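Local coordinates for tryptophane-5-halogenase (Microbispora sp. ATCC PTA-5024, PDB 5UAO), which is an FAD-binding halogenase that chlorinates a tryptophan of a lanthipeptide at the 5-position of its indole during the biosynthesis of NAI-107, at residues Gly110-Gly115 and Thr136-Glu141; Val117-Trp122 and Leu144-Met149; Arg334-Gly339 and Ala385-Leu390; Ala45-Ala50 and Ile368-Leu373. All blocks are in the same frame, centred on the assembly; numbering follows the deposited sequence.

Contact 1 (Gly110-Gly115 and Thr136-Glu141); sequences GSRPEG and TGNVNE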
loop_
_atom_site.group_PDB
_atom_site.type_symbol
_atom_site.label_atom_id
_atom_site.label_comp_id
_atom_site.label_asym_id
_atom_site.label_seq_id
_atom_site.Cartn_x
_atom_site.Cartn_y
_atom_site.Cartn_z
ATOM N N GLY A 110 23.118 -6.918 -18.956
ATOM C CA GLY A 110 22.322 -6.896 -20.142
ATOM C C GLY A 110 23.144 -6.779 -21.419
ATOM O O GLY A 110 24.399 -6.879 -21.399
ATOM N N SER A 111 22.452 -6.616 -22.525
ATOM C CA SER A 111 23.102 -6.699 -23.822
ATOM C C SER A 111 23.662 -5.403 -24.333
ATOM O O SER A 111 24.424 -5.439 -25.303
ATOM C CB SER A 111 22.208 -7.385 -24.843
ATOM O OG SER A 111 21.032 -6.629 -25.067
ATOM N N ARG A 112 23.415 -4.277 -23.663
ATOM C CA ARG A 112 24.090 -3.027 -24.068
ATOM C C ARG A 112 25.561 -3.059 -23.710
ATOM O O ARG A 112 25.920 -3.281 -22.517
ATOM C CB ARG A 112 23.457 -1.814 -23.367
ATOM C CG ARG A 112 21.966 -1.639 -23.620
ATOM C CD ARG A 112 21.387 -0.790 -22.502
ATOM N NE ARG A 112 19.939 -0.601 -22.503
ATOM C CZ ARG A 112 19.334 0.179 -23.355
ATOM N NH1 ARG A 112 20.026 0.804 -24.297
ATOM N NH2 ARG A 112 18.049 0.325 -23.274
ATOM N N PRO A 113 26.452 -2.830 -24.696
ATOM C CA PRO A 113 27.892 -2.889 -24.369
ATOM C C PRO A 113 28.295 -1.971 -23.228
ATOM O O PRO A 113 29.184 -2.321 -22.445
ATOM C CB PRO A 113 28.584 -2.422 -25.670
ATOM C CG PRO A 113 27.576 -2.547 -26.757
ATOM C CD PRO A 113 26.205 -2.715 -26.160
ATOM N N GLU A 114 27.654 -0.802 -23.126
ATOM C CA GLU A 114 27.978 0.182 -22.063
ATOM C C GLU A 114 27.233 -0.090 -20.750
ATOM O O GLU A 114 27.450 0.579 -19.769
ATOM C CB GLU A 114 27.631 1.600 -22.550
ATOM C CG GLU A 114 26.138 1.933 -22.772
ATOM C CD GLU A 114 25.510 1.499 -24.133
ATOM O OE1 GLU A 114 25.926 0.487 -24.787
ATOM O OE2 GLU A 114 24.546 2.206 -24.568
ATOM N N GLY A 115 26.335 -1.066 -20.718
ATOM C CA GLY A 115 25.528 -1.239 -19.514
ATOM C C GLY A 115 24.568 -0.065 -19.310
ATOM O O GLY A 115 24.154 0.622 -20.280
ATOM N N THR A 136 18.666 9.005 -26.780
ATOM C CA THR A 136 19.977 8.386 -26.599
ATOM C C THR A 136 20.054 6.898 -26.775
ATOM O O THR A 136 21.144 6.344 -26.901
ATOM C CB THR A 136 20.632 8.742 -25.263
ATOM O OG1 THR A 136 20.141 7.889 -24.181
ATOM C CG2 THR A 136 20.405 10.159 -24.991
ATOM N N GLY A 137 18.935 6.220 -26.860
ATOM C CA GLY A 137 19.000 4.811 -27.018
ATOM C C GLY A 137 19.185 4.051 -25.686
ATOM O O GLY A 137 19.181 2.829 -25.671
ATOM N N ASN A 138 19.263 4.763 -24.581
ATOM C CA ASN A 138 19.450 4.121 -23.242
ATOM C C ASN A 138 18.877 5.040 -22.121
ATOM O O ASN A 138 18.304 6.108 -22.386
ATOM C CB ASN A 138 20.961 3.863 -23.129
ATOM C CG ASN A 138 21.339 2.858 -22.080
ATOM O OD1 ASN A 138 20.540 2.406 -21.286
ATOM N ND2 ASN A 138 22.589 2.468 -22.103
ATOM N N VAL A 139 19.053 4.647 -20.864
ATOM C CA VAL A 139 18.401 5.236 -19.720
ATOM C C VAL A 139 19.294 6.181 -18.952
ATOM O O VAL A 139 18.926 6.626 -17.888
ATOM C CB VAL A 139 17.910 4.136 -18.678
ATOM C CG1 VAL A 139 16.832 3.304 -19.273
ATOM C CG2 VAL A 139 19.056 3.223 -18.207
ATOM N N ASN A 140 20.491 6.433 -19.470
ATOM C CA ASN A 140 21.550 7.060 -18.731
ATOM C C ASN A 140 21.458 8.567 -18.717
ATOM O O ASN A 140 22.239 9.192 -18.082
ATOM C CB ASN A 140 22.912 6.597 -19.271
ATOM C CG ASN A 140 23.221 5.175 -18.945
ATOM O OD1 ASN A 140 22.526 4.493 -18.185
ATOM N ND2 ASN A 140 24.330 4.734 -19.442
ATOM N N GLU A 141 20.459 9.130 -19.365
ATOM C CA GLU A 141 20.134 10.528 -19.190
ATOM C C GLU A 141 18.752 10.723 -18.609
ATOM O O GLU A 141 18.151 11.820 -18.759
ATOM C CB GLU A 141 20.301 11.281 -20.560
ATOM C CG GLU A 141 21.794 11.327 -20.962
ATOM C CD GLU A 141 22.127 12.407 -21.997
ATOM O OE1 GLU A 141 21.200 13.086 -22.526
ATOM O OE2 GLU A 141 23.324 12.577 -22.286
HETATM O O HOH W 1 26.384 2.643 -17.908
#
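The guanidinium of Arg112 and the amide of Asn138 lie flat on one another, their planes 6° apart, with Asn138 OD1 3.3 Å from Arg112 CZ over the centre of one face. This is a stack rather than a hydrogen bond, because the N-H groups of Arg112 point past that oxygen. At the guanidinium edge, in plane, Arg112 NH1 gives a 2.6 Å bond to a lone pair of Gly137 O. NE and NH2 donate to Gly471 O and Leu470 O, so main-chain oxygens hold all three nitrogens and fix the rotation of the group. With CG of Asn138 opposite its own backbone N (chi1 -162°), the amide reaches across to the turn. Its ND2 is 3.0 Å from Gly115 O, a bond in the amide plane and nearly in line with the carbonyl, and 3.2 Å from Glu114 OE2, which it meets from above the carboxylate plane. Asn138 OD1 accepts from Val139 N at 2.7 Å. Replacing Asn138 with leucine would probably leave Gly115 O without its donor, free the Glu114 carboxylate to turn and cost Arg112 its flat partner. Arg112 to Gly115 form a type I turn in the loop of the hairpin made by strands 104-108 and 116-119; the asparagine ties that turn to the loop leaving helix 129-136, where Thr136 makes an ST turn.

Contact 2 (Val117-Trp122 and Leu144-Met149); sequences VAPFDW and LQAMLM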
loop_
_atom_site.group_PDB
_atom_site.type_symbol
_atom_site.label_atom_id
_atom_site.label_comp_id
_atom_site.label_asym_id
_atom_site.label_seq_id
_atom_site.Cartn_x
_atom_site.Cartn_y
_atom_site.Cartn_z
ATOM N N VAL A 117 22.914 2.707 -15.850
ATOM C CA VAL A 117 23.055 3.178 -14.478
ATOM C C VAL A 117 21.685 3.365 -13.876
ATOM O O VAL A 117 20.723 3.705 -14.569
ATOM C CB VAL A 117 23.895 4.499 -14.356
ATOM C CG1 VAL A 117 25.321 4.262 -14.833
ATOM C CG2 VAL A 117 23.263 5.647 -15.085
ATOM N N ALA A 118 21.620 3.119 -12.581
ATOM C CA ALA A 118 20.426 3.169 -11.806
ATOM C C ALA A 118 20.644 4.105 -10.626
ATOM O O ALA A 118 21.217 3.700 -9.614
ATOM C CB ALA A 118 20.120 1.766 -11.295
ATOM N N PRO A 119 20.079 5.292 -10.696
ATOM C CA PRO A 119 20.295 6.300 -9.694
ATOM C C PRO A 119 19.214 6.331 -8.601
ATOM O O PRO A 119 18.143 5.784 -8.765
ATOM C CB PRO A 119 20.285 7.582 -10.534
ATOM C CG PRO A 119 19.176 7.320 -11.479
ATOM C CD PRO A 119 19.278 5.839 -11.823
ATOM N N PHE A 120 19.474 7.033 -7.501
ATOM C CA PHE A 120 18.503 7.157 -6.409
ATOM C C PHE A 120 17.521 8.356 -6.564
ATOM O O PHE A 120 16.590 8.473 -5.766
ATOM C CB PHE A 120 19.241 7.399 -5.091
ATOM C CG PHE A 120 19.896 6.180 -4.494
ATOM C CD1 PHE A 120 19.128 5.044 -4.143
ATOM C CD2 PHE A 120 21.253 6.192 -4.193
ATOM C CE1 PHE A 120 19.753 3.913 -3.588
ATOM C CE2 PHE A 120 21.869 5.103 -3.571
ATOM C CZ PHE A 120 21.134 3.955 -3.280
ATOM N N ASP A 121 17.754 9.251 -7.525
ATOM C CA ASP A 121 17.123 10.608 -7.519
ATOM C C ASP A 121 15.927 10.867 -8.434
ATOM O O ASP A 121 15.587 12.039 -8.762
ATOM C CB ASP A 121 18.145 11.638 -7.903
ATOM C CG ASP A 121 18.559 11.527 -9.357
ATOM O OD1 ASP A 121 18.402 10.440 -9.970
ATOM O OD2 ASP A 121 19.069 12.541 -9.870
ATOM N N TRP A 122 15.299 9.810 -8.876
ATOM C CA TRP A 122 13.964 9.960 -9.412
ATOM C C TRP A 122 13.120 10.965 -8.650
ATOM O O TRP A 122 13.062 10.909 -7.416
ATOM C CB TRP A 122 13.297 8.647 -9.258
ATOM C CG TRP A 122 13.265 8.034 -10.458
ATOM C CD1 TRP A 122 14.231 7.268 -11.030
ATOM C CD2 TRP A 122 12.192 8.137 -11.376
ATOM N NE1 TRP A 122 13.791 6.840 -12.260
ATOM C CE2 TRP A 122 12.533 7.355 -12.491
ATOM C CE3 TRP A 122 10.950 8.792 -11.343
ATOM C CZ2 TRP A 122 11.674 7.212 -13.592
ATOM C CZ3 TRP A 122 10.100 8.652 -12.412
ATOM C CH2 TRP A 122 10.465 7.865 -13.536
ATOM N N LEU A 144 19.533 13.549 -13.353
ATOM C CA LEU A 144 20.798 14.237 -13.095
ATOM C C LEU A 144 21.817 13.286 -12.464
ATOM O O LEU A 144 22.937 13.298 -12.880
ATOM C CB LEU A 144 20.557 15.458 -12.180
ATOM C CG LEU A 144 21.745 16.364 -11.739
ATOM C CD1 LEU A 144 22.513 16.892 -12.921
ATOM C CD2 LEU A 144 21.319 17.539 -10.846
ATOM N N GLN A 145 21.414 12.449 -11.482
ATOM C CA GLN A 145 22.358 11.550 -10.871
ATOM C C GLN A 145 22.854 10.527 -11.874
ATOM O O GLN A 145 24.013 10.065 -11.805
ATOM C CB GLN A 145 21.765 10.835 -9.666
ATOM C CG GLN A 145 21.919 11.534 -8.351
ATOM C CD GLN A 145 21.405 10.683 -7.190
ATOM O OE1 GLN A 145 20.601 9.743 -7.373
ATOM N NE2 GLN A 145 21.824 11.048 -5.979
ATOM N N ALA A 146 22.002 10.169 -12.830
ATOM C CA ALA A 146 22.465 9.237 -13.882
ATOM C C ALA A 146 23.586 9.855 -14.661
ATOM O O ALA A 146 24.546 9.156 -15.001
ATOM C CB ALA A 146 21.356 8.807 -14.807
ATOM N N MET A 147 23.478 11.156 -14.949
ATOM C CA MET A 147 24.586 11.903 -15.627
ATOM C C MET A 147 25.828 12.122 -14.722
ATOM O O MET A 147 26.956 12.021 -15.158
ATOM C CB MET A 147 24.090 13.235 -16.175
ATOM C CG MET A 147 23.031 13.129 -17.254
ATOM S SD MET A 147 22.312 14.735 -17.626
ATOM C CE MET A 147 21.120 14.297 -18.873
ATOM N N LEU A 148 25.626 12.394 -13.444
ATOM C CA LEU A 148 26.767 12.444 -12.518
ATOM C C LEU A 148 27.523 11.112 -12.475
ATOM O O LEU A 148 28.761 11.043 -12.623
ATOM C CB LEU A 148 26.267 12.883 -11.147
ATOM C CG LEU A 148 25.872 14.370 -11.080
ATOM C CD1 LEU A 148 24.814 14.620 -10.025
ATOM C CD2 LEU A 148 27.154 15.142 -10.727
ATOM N N MET A 149 26.765 10.017 -12.437
ATOM C CA MET A 149 27.424 8.701 -12.466
ATOM C C MET A 149 28.262 8.425 -13.731
ATOM O O MET A 149 29.408 7.951 -13.634
ATOM C CB MET A 149 26.408 7.598 -12.212
ATOM C CG MET A 149 25.804 7.594 -10.812
ATOM S SD MET A 149 24.757 6.091 -10.584
ATOM C CE MET A 149 23.365 6.709 -11.143
#
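Asp121 and Gln145 carry the polar part, their side chains running alongside one another but pointing opposite ways, with carboxylate and amide planes 30° apart. Asp121 OD2 accepts from Gln145 N at 2.8 Å, the N-H arriving from above the carboxylate plane, while OD1 bonds to Thr143 OG1. Going the other way, Gln145 OE1 takes a weak bond from Phe120 N at 2.9 Å, and Gln145 NE2 is held by Pro171 O. A carboxylate beside the first turn of a helix is likely to be favoured by the helix dipole. With alanine at Asp121, Gln145 N and the Thr143 hydroxyl would probably lose this acceptor, and the turn after the strand would be less firmly tied to the helix. The apolar part centres on Met149. Its chain bends at the sulfur (chi3 -89°), bringing CE tightly against Pro119 CB at 3.3 Å and within 3.9 Å of Val117 CB. Next to it, Ala146 CB sits 3.7 Å from Val117 CG2. The directions of 144-149 and 117-119 differ by 131°. Helix 144-151 thus packs on one side of strand 116-119, and Ala118 turns the other way to touch helix 461-471: alpha/beta packing at an outermost strand of the seven-stranded sheet.

Contact 3 (Arg334-Gly339 and Ala385-Leu390); sequences REAWRG and AANQAL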
loop_
_atom_site.group_PDB
_atom_site.type_symbol
_atom_site.label_atom_id
_atom_site.label_comp_id
_atom_site.label_asym_id
_atom_site.label_seq_id
_atom_site.Cartn_x
_atom_site.Cartn_y
_atom_site.Cartn_z
ATOM N N ARG A 334 9.301 -17.960 8.170
ATOM C CA ARG A 334 7.862 -17.748 8.095
ATOM C C ARG A 334 7.499 -16.554 8.920
ATOM O O ARG A 334 6.666 -15.760 8.517
ATOM C CB ARG A 334 7.110 -18.994 8.585
ATOM C CG ARG A 334 5.653 -19.142 8.161
ATOM C CD ARG A 334 5.089 -20.456 8.682
ATOM N NE ARG A 334 5.381 -20.648 10.139
ATOM C CZ ARG A 334 5.291 -21.828 10.800
ATOM N NH1 ARG A 334 4.890 -22.939 10.174
ATOM N NH2 ARG A 334 5.562 -21.902 12.106
ATOM N N GLU A 335 8.166 -16.395 10.063
ATOM C CA GLU A 335 7.845 -15.318 10.964
ATOM C C GLU A 335 9.141 -14.746 11.486
ATOM O O GLU A 335 10.151 -15.470 11.603
ATOM C CB GLU A 335 7.034 -15.885 12.149
ATOM C CG GLU A 335 5.848 -16.792 11.782
ATOM C CD GLU A 335 5.020 -17.154 13.003
ATOM O OE1 GLU A 335 5.486 -18.010 13.760
ATOM O OE2 GLU A 335 3.946 -16.516 13.230
ATOM N N ALA A 336 9.110 -13.478 11.833
ATOM C CA ALA A 336 10.224 -12.826 12.494
ATOM C C ALA A 336 10.082 -12.699 14.002
ATOM O O ALA A 336 11.091 -12.549 14.734
ATOM C CB ALA A 336 10.437 -11.431 11.889
ATOM N N TRP A 337 8.829 -12.640 14.472
ATOM C CA TRP A 337 8.544 -12.397 15.864
ATOM C C TRP A 337 7.621 -13.497 16.352
ATOM O O TRP A 337 6.536 -13.727 15.780
ATOM C CB TRP A 337 7.868 -11.064 16.026
ATOM C CG TRP A 337 7.627 -10.550 17.394
ATOM C CD1 TRP A 337 7.539 -11.265 18.579
ATOM C CD2 TRP A 337 7.369 -9.193 17.737
ATOM N NE1 TRP A 337 7.332 -10.439 19.605
ATOM C CE2 TRP A 337 7.189 -9.155 19.145
ATOM C CE3 TRP A 337 7.313 -7.985 16.997
ATOM C CZ2 TRP A 337 6.948 -7.967 19.844
ATOM C CZ3 TRP A 337 7.067 -6.751 17.681
ATOM C CH2 TRP A 337 6.898 -6.763 19.114
ATOM N N ARG A 338 8.034 -14.125 17.440
ATOM C CA ARG A 338 7.189 -15.055 18.138
ATOM C C ARG A 338 7.413 -14.987 19.655
ATOM O O ARG A 338 8.521 -15.179 20.167
ATOM C CB ARG A 338 7.443 -16.446 17.647
ATOM C CG ARG A 338 6.399 -17.424 18.158
ATOM C CD ARG A 338 6.427 -18.648 17.298
ATOM N NE ARG A 338 5.332 -19.537 17.616
ATOM C CZ ARG A 338 4.406 -19.907 16.755
ATOM N NH1 ARG A 338 4.442 -19.504 15.491
ATOM N NH2 ARG A 338 3.442 -20.717 17.166
ATOM N N GLY A 339 6.342 -14.731 20.377
ATOM C CA GLY A 339 6.394 -14.560 21.840
ATOM C C GLY A 339 7.382 -13.471 22.201
ATOM O O GLY A 339 7.249 -12.339 21.793
ATOM N N ALA A 385 1.177 -8.636 13.043
ATOM C CA ALA A 385 1.302 -7.456 12.171
ATOM C C ALA A 385 2.733 -7.296 11.692
ATOM O O ALA A 385 2.969 -6.979 10.513
ATOM C CB ALA A 385 0.894 -6.194 12.866
ATOM N N ALA A 386 3.673 -7.472 12.624
ATOM C CA ALA A 386 5.096 -7.367 12.327
ATOM C C ALA A 386 5.460 -8.424 11.332
ATOM O O ALA A 386 6.103 -8.120 10.340
ATOM C CB ALA A 386 5.945 -7.518 13.595
ATOM N N ASN A 387 5.014 -9.666 11.539
ATOM C CA ASN A 387 5.375 -10.733 10.623
ATOM C C ASN A 387 4.878 -10.581 9.199
ATOM O O ASN A 387 5.592 -10.931 8.208
ATOM C CB ASN A 387 4.904 -12.072 11.155
ATOM C CG ASN A 387 5.645 -12.465 12.440
ATOM O OD1 ASN A 387 6.775 -12.039 12.645
ATOM N ND2 ASN A 387 5.036 -13.284 13.262
ATOM N N GLN A 388 3.616 -10.155 9.068
ATOM C CA GLN A 388 3.050 -9.887 7.759
ATOM C C GLN A 388 3.718 -8.738 7.045
ATOM O O GLN A 388 3.898 -8.780 5.855
ATOM C CB GLN A 388 1.527 -9.590 7.900
ATOM C CG GLN A 388 0.747 -10.837 8.234
ATOM C CD GLN A 388 -0.736 -10.549 8.507
ATOM O OE1 GLN A 388 -1.163 -9.393 8.594
ATOM N NE2 GLN A 388 -1.500 -11.611 8.717
ATOM N N ALA A 389 4.099 -7.693 7.759
ATOM C CA ALA A 389 4.715 -6.544 7.131
ATOM C C ALA A 389 6.089 -6.933 6.614
ATOM O O ALA A 389 6.472 -6.594 5.453
ATOM C CB ALA A 389 4.845 -5.377 8.105
ATOM N N LEU A 390 6.827 -7.652 7.444
ATOM C CA LEU A 390 8.165 -8.095 7.011
ATOM C C LEU A 390 8.145 -9.107 5.872
ATOM O O LEU A 390 8.959 -9.015 4.931
ATOM C CB LEU A 390 8.984 -8.620 8.210
ATOM C CG LEU A 390 9.548 -7.467 9.070
ATOM C CD1 LEU A 390 9.950 -7.954 10.457
ATOM C CD2 LEU A 390 10.673 -6.749 8.361
HETATM O O HOH W 2 7.417 -13.029 8.518
HETATM O O HOH W 3 2.365 -14.276 12.448
#
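Asn387 leaves its helix with CB directed at the loop and short strand of residues 334-339, and CG, set beside its own backbone N (chi1 -66°), passes 3.7 Å from Glu335 CB. There the amide splits its work. OD1 accepts two main-chain bonds: one from Trp337 N at 2.8 Å, in the carbonyl plane on a lone pair, the other from Ala336 N at 2.9 Å, coming from well above that plane. ND2 donates to Trp337 O at 3.0 Å, nearly straight (166°), and also to a water that bridges to Glu335 OE2. The other carboxylate oxygen, Glu335 OE1, forms a salt bridge with Arg338, which has a second acidic partner in Asp210. Apolar contacts flank the amide: Ala386 CB meets Trp337 CE3 at 3.7 Å, and Leu390 CD1 meets Ala336 CB at 3.8 Å. A second water ties Arg334 O to Asn387 O. Strand 337-338 is the outermost of its sheet in this chain, and the asparagine answers both the N-H and the C=O of Trp337 much as a further strand would. One buried amide therefore satisfies three main-chain polar atoms, and these bonds probably hold it against flipping.

Contact 4 (Ala45-Ala50 and Ile368-Leu373); sequences ALALKA and ILVSLL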
loop_
_atom_site.group_PDB
_atom_site.type_symbol
_atom_site.label_atom_id
_atom_site.label_comp_id
_atom_site.label_asym_id
_atom_site.label_seq_id
_atom_site.Cartn_x
_atom_site.Cartn_y
_atom_site.Cartn_z
ATOM N N ALA A 45 20.531 -2.645 19.344
ATOM C CA ALA A 45 20.806 -2.195 20.719
ATOM C C ALA A 45 20.831 -0.637 20.821
ATOM O O ALA A 45 20.275 -0.068 21.750
ATOM C CB ALA A 45 22.132 -2.773 21.187
ATOM N N LEU A 46 21.408 0.026 19.817
ATOM C CA LEU A 46 21.448 1.486 19.797
ATOM C C LEU A 46 20.048 2.093 19.650
ATOM O O LEU A 46 19.763 3.103 20.269
ATOM C CB LEU A 46 22.373 1.978 18.688
ATOM C CG LEU A 46 23.821 1.742 19.007
ATOM C CD1 LEU A 46 24.661 1.890 17.762
ATOM C CD2 LEU A 46 24.281 2.770 20.022
ATOM N N ALA A 47 19.193 1.459 18.824
ATOM C CA ALA A 47 17.824 1.919 18.631
ATOM C C ALA A 47 16.983 1.759 19.900
ATOM O O ALA A 47 16.224 2.714 20.235
ATOM C CB ALA A 47 17.169 1.199 17.479
ATOM N N LEU A 48 17.136 0.612 20.609
ATOM C CA LEU A 48 16.435 0.413 21.839
ATOM C C LEU A 48 16.800 1.443 22.909
ATOM O O LEU A 48 15.926 1.996 23.573
ATOM C CB LEU A 48 16.648 -0.979 22.420
ATOM C CG LEU A 48 15.930 -2.089 21.669
ATOM C CD1 LEU A 48 16.651 -3.414 22.005
ATOM C CD2 LEU A 48 14.470 -2.153 22.033
ATOM N N LYS A 49 18.075 1.634 23.114
ATOM C CA LYS A 49 18.533 2.592 24.085
ATOM C C LYS A 49 18.195 4.068 23.678
ATOM O O LYS A 49 17.940 4.864 24.558
ATOM C CB LYS A 49 20.034 2.384 24.310
ATOM C CG LYS A 49 20.559 2.815 25.666
ATOM C CD LYS A 49 19.966 1.989 26.814
ATOM C CE LYS A 49 20.483 2.515 28.141
ATOM N NZ LYS A 49 19.589 2.049 29.231
ATOM N N ALA A 50 18.157 4.417 22.378
ATOM C CA ALA A 50 17.839 5.783 21.934
ATOM C C ALA A 50 16.395 6.095 22.183
ATOM O O ALA A 50 16.065 7.169 22.638
ATOM C CB ALA A 50 18.068 5.952 20.439
ATOM N N ILE A 368 10.218 -1.549 13.523
ATOM C CA ILE A 368 9.088 -2.376 13.926
ATOM C C ILE A 368 9.185 -2.788 15.399
ATOM O O ILE A 368 8.240 -2.581 16.194
ATOM C CB ILE A 368 8.972 -3.614 13.002
ATOM C CG1 ILE A 368 8.529 -3.178 11.594
ATOM C CG2 ILE A 368 8.009 -4.667 13.517
ATOM C CD1 ILE A 368 8.531 -4.320 10.617
ATOM N N LEU A 369 10.323 -3.330 15.769
ATOM C CA LEU A 369 10.534 -3.770 17.146
ATOM C C LEU A 369 10.416 -2.610 18.106
ATOM O O LEU A 369 9.750 -2.686 19.149
ATOM C CB LEU A 369 11.924 -4.373 17.272
ATOM C CG LEU A 369 12.384 -4.713 18.736
ATOM C CD1 LEU A 369 11.502 -5.813 19.304
ATOM C CD2 LEU A 369 13.837 -5.100 18.746
ATOM N N VAL A 370 11.056 -1.510 17.768
ATOM C CA VAL A 370 11.148 -0.384 18.716
ATOM C C VAL A 370 9.809 0.288 18.941
ATOM O O VAL A 370 9.465 0.677 20.101
ATOM C CB VAL A 370 12.231 0.599 18.337
ATOM C CG1 VAL A 370 12.254 1.821 19.275
ATOM C CG2 VAL A 370 13.568 -0.127 18.449
ATOM N N SER A 371 9.033 0.378 17.869
ATOM C CA SER A 371 7.678 0.872 17.961
ATOM C C SER A 371 6.708 -0.038 18.652
ATOM O O SER A 371 5.765 0.449 19.225
ATOM C CB SER A 371 7.097 0.992 16.540
ATOM O OG SER A 371 7.797 1.956 15.833
ATOM N N LEU A 372 6.812 -1.351 18.419
ATOM C CA LEU A 372 5.794 -2.274 18.831
ATOM C C LEU A 372 6.076 -3.087 20.113
ATOM O O LEU A 372 5.183 -3.773 20.605
ATOM C CB LEU A 372 5.444 -3.231 17.688
ATOM C CG LEU A 372 4.865 -2.643 16.415
ATOM C CD1 LEU A 372 4.421 -3.785 15.496
ATOM C CD2 LEU A 372 3.717 -1.709 16.678
ATOM N N LEU A 373 7.288 -3.008 20.643
ATOM C CA LEU A 373 7.682 -3.783 21.837
ATOM C C LEU A 373 6.712 -3.441 22.968
ATOM O O LEU A 373 6.507 -2.278 23.250
ATOM C CB LEU A 373 9.097 -3.469 22.216
ATOM C CG LEU A 373 9.639 -4.178 23.500
ATOM C CD1 LEU A 373 9.869 -5.651 23.237
ATOM C CD2 LEU A 373 10.921 -3.528 23.973
#
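Leu369 is the first residue of 368-373 to reach the other helix, its CD2 lying 4.5 Å from Leu48 CD2. Val370 follows and turns CG2 to that helix: with CG1 opposite the backbone N (chi1 176°), CG2 stands beside that N and lies 4.0 Å from Ala47 CB and 4.2 Å from Leu48 CD2. Ser371 and Leu372 belong to the far side of the helix, where they pack on Thr448 and Leu434 of the second subunit. Leu373, the first residue to leave helical geometry, swings back so that its CD2 is 4.3 Å from Leu48 CD2. A single methyl of Leu48, CD2, therefore meets three side chains in turn. No hydrogen bond joins the two segments; the polar tie comes just beyond them, where Arg52 NH2 binds Val370 O and, weakly, Leu373 O. The axes of 45-50 and 368-372 come within 9.9 Å at 25°, close to parallel, with only small and branched aliphatic groups between. Helix 39-51 follows the glycine-rich turn consistent with a Rossmann-type FAD site. Tyr85 of helix 76-85 covers Ala47 and Val370 on one flank, while Leu369 and Leu373 rest on Phe227 of strand 227-230, part of the sheet that also holds strand 31-35.

In the fold
Contacts 1 and 2 lie on one side of the chain's centre, contacts 3 and 4 on the other. Contact 1 is the most superficial, two loops joined by polar bonds; the other three are buried. Contact 1 meets contact 2 through Asn140 OD1 and Val117 N, and both hold the hairpin of strands 104-108 and 116-119, but deeper in, methionine and proline packing joins the hydrogen bonds. Contacts 3 and 4 share the neighbourhood of helix 358-372: Ala386 and Leu390 pack on Ile368, and Trp337 on Leu372. Contact 3 spends an amide on an outermost strand, whereas contact 4 is wholly aliphatic. Both also border the second subunit.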